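Cytokinin riboside 5'-monophosphate phosphoribohydrolase (Corynebacterium glutamicum, PDB 5WQ3) belongs to the lysine-decarboxylase-like family of the SLOG clan, proteins with a Rossmann-like alpha/beta fold. Local coordinates at residues T157-Y162 with L176-E181. Residues are numbered along the deposited sequence; the frame is centred on the assembly and turned at random.
Sequences TMFLKY and LDELFE. With EDO (1,2-ethanediol), chain L.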
# COMPACT_ATOMS: atom_id res chain seq x y z
N THR C 157 30.67 46.67 32.72
CA THR C 157 31.23 47.21 33.89
C THR C 157 32.54 46.48 34.31
O THR C 157 33.46 47.14 34.78
CB THR C 157 30.20 47.10 35.05
OG1 THR C 157 29.02 47.79 34.64
CG2 THR C 157 30.67 47.76 36.26
N MET C 158 32.58 45.14 34.19
CA MET C 158 33.70 44.36 34.67
C MET C 158 34.94 44.72 33.87
O MET C 158 36.03 44.78 34.44
CB MET C 158 33.44 42.88 34.53
CG MET C 158 32.24 42.28 35.27
SD MET C 158 32.18 42.74 36.95
CE MET C 158 30.41 42.58 37.28
N PHE C 159 34.80 45.01 32.57
CA PHE C 159 36.00 45.40 31.76
C PHE C 159 36.65 46.68 32.25
O PHE C 159 37.88 46.77 32.32
CB PHE C 159 35.66 45.54 30.29
CG PHE C 159 35.21 44.26 29.61
CD1 PHE C 159 35.94 43.12 29.68
CD2 PHE C 159 34.05 44.23 28.87
CE1 PHE C 159 35.55 41.97 29.02
CE2 PHE C 159 33.64 43.07 28.18
CZ PHE C 159 34.39 41.93 28.28
N LEU C 160 35.82 47.67 32.65
CA LEU C 160 36.31 48.95 33.09
C LEU C 160 36.82 48.87 34.51
O LEU C 160 37.78 49.54 34.86
CB LEU C 160 35.22 50.03 33.03
CG LEU C 160 34.86 50.49 31.60
CD1 LEU C 160 33.53 51.27 31.59
CD2 LEU C 160 36.03 51.32 31.05
N LYS C 161 36.17 48.08 35.35
CA LYS C 161 36.55 48.04 36.77
C LYS C 161 37.83 47.20 37.02
O LYS C 161 38.58 47.52 37.93
CB LYS C 161 35.38 47.45 37.62
CG LYS C 161 35.57 47.66 39.12
CD LYS C 161 34.36 47.15 39.91
CE LYS C 161 34.57 47.37 41.40
NZ LYS C 161 33.53 46.66 42.19
N TYR C 162 38.07 46.12 36.27
CA TYR C 162 39.15 45.18 36.55
C TYR C 162 40.22 45.05 35.51
O TYR C 162 40.97 44.13 35.57
CB TYR C 162 38.56 43.81 36.83
CG TYR C 162 37.62 43.85 38.01
CD1 TYR C 162 38.11 44.00 39.28
CD2 TYR C 162 36.21 43.80 37.82
CE1 TYR C 162 37.25 44.09 40.39
CE2 TYR C 162 35.35 43.89 38.91
CZ TYR C 162 35.88 44.03 40.18
OH TYR C 162 35.05 44.07 41.25
N LEU C 176 33.38 48.53 18.46
CA LEU C 176 33.22 49.96 18.40
C LEU C 176 32.44 50.43 19.62
O LEU C 176 32.68 51.49 20.18
CB LEU C 176 32.51 50.40 17.15
CG LEU C 176 33.41 50.12 15.93
CD1 LEU C 176 32.59 50.21 14.66
CD2 LEU C 176 34.57 51.07 15.92
N ASP C 177 31.48 49.64 20.03
CA ASP C 177 30.71 49.96 21.27
C ASP C 177 31.64 50.17 22.50
O ASP C 177 31.54 51.18 23.23
CB ASP C 177 29.67 48.82 21.50
CG ASP C 177 28.78 49.05 22.79
OD1 ASP C 177 28.69 50.17 23.33
OD2 ASP C 177 28.21 48.05 23.24
N GLU C 178 32.53 49.22 22.76
CA GLU C 178 33.52 49.32 23.92
C GLU C 178 34.47 50.43 23.71
O GLU C 178 34.81 51.15 24.62
CB GLU C 178 34.33 48.04 24.04
CG GLU C 178 33.51 46.91 24.54
CD GLU C 178 33.26 47.02 26.04
OE1 GLU C 178 33.75 47.96 26.72
OE2 GLU C 178 32.61 46.13 26.53
N LEU C 179 34.89 50.64 22.46
CA LEU C 179 35.80 51.75 22.22
C LEU C 179 35.27 53.07 22.58
O LEU C 179 35.95 53.86 23.25
CB LEU C 179 36.24 51.76 20.72
CG LEU C 179 37.16 52.91 20.37
CD1 LEU C 179 38.46 52.92 21.15
CD2 LEU C 179 37.47 52.94 18.86
N PHE C 180 34.04 53.39 22.12
CA PHE C 180 33.47 54.69 22.40
C PHE C 180 33.03 54.83 23.86
O PHE C 180 33.14 55.89 24.41
CB PHE C 180 32.44 55.11 21.41
CG PHE C 180 33.03 55.42 20.06
CD1 PHE C 180 33.82 56.51 19.91
CD2 PHE C 180 32.80 54.61 18.99
CE1 PHE C 180 34.43 56.82 18.73
CE2 PHE C 180 33.40 54.91 17.74
CZ PHE C 180 34.21 56.02 17.64
N GLU C 181 32.72 53.73 24.49
CA GLU C 181 32.50 53.78 25.94
C GLU C 181 33.75 54.12 26.72
O GLU C 181 33.72 54.98 27.56
CB GLU C 181 31.99 52.45 26.32
CG GLU C 181 31.47 52.26 27.70
CD GLU C 181 30.87 50.87 27.73
OE1 GLU C 181 30.12 50.52 26.75
OE2 GLU C 181 31.24 50.11 28.64
C1 EDO L . 29.89 50.06 31.86
O1 EDO L . 29.81 50.68 33.12
C2 EDO L . 29.24 50.99 30.87
O2 EDO L . 28.09 50.34 30.35
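F159 faces E178 and L160 faces E181 across two helical turns that stay well apart, with CA atoms 9.1 Å from each other in the first pair and 9.4 Å in the second, so the helices meet through side chains alone. All four of these residues direct their CB toward the opposite helix, yet the two segments bury a modest 147 Å² between them. At the deeper pair, OE2 of E178 approaches the CD2-CE2 side of the F159 ring obliquely, 3.3 Å from CD2 and slightly farther from CE2. The carboxylate plane stands 82° from that of the ring. A bend at chi2 (-76°) folds the glutamate chain so that the carboxylate reaches this position.

E181 behaves differently. With CG opposite the backbone N (chi1 -171°) and the chain extended beyond it, OE2 comes within 3.9 Å of L160 CD1, a van der Waals contact between a carboxylate oxygen and a methyl group. Its other oxygen, OE1, forms a salt bridge with K156, which also pairs with D177 and so ties helix 152-162 to two acids of helix 173-188. A molecule of 1,2-ethanediol, probably from the crystallisation liquor, lies between T157, L160 and E181: its C2 is 3.1 Å from E181 OE2, and its O1 gives a weak hydrogen bond of 3.4 Å to T157 OG1.

The contact illustrates how consecutive helices of a Rossmann-like fold can share a residue of the strand between them. Helices 152-162 and 173-188 precede and follow strand 166-168, and F166 on that strand meets F159, L160 and E178. F159 also meets F74 of the adjacent strand 70-74 edge-to-face, while helix 46-64 packs against T157 and M158, and helix 201-216 against L176, L179 and F180.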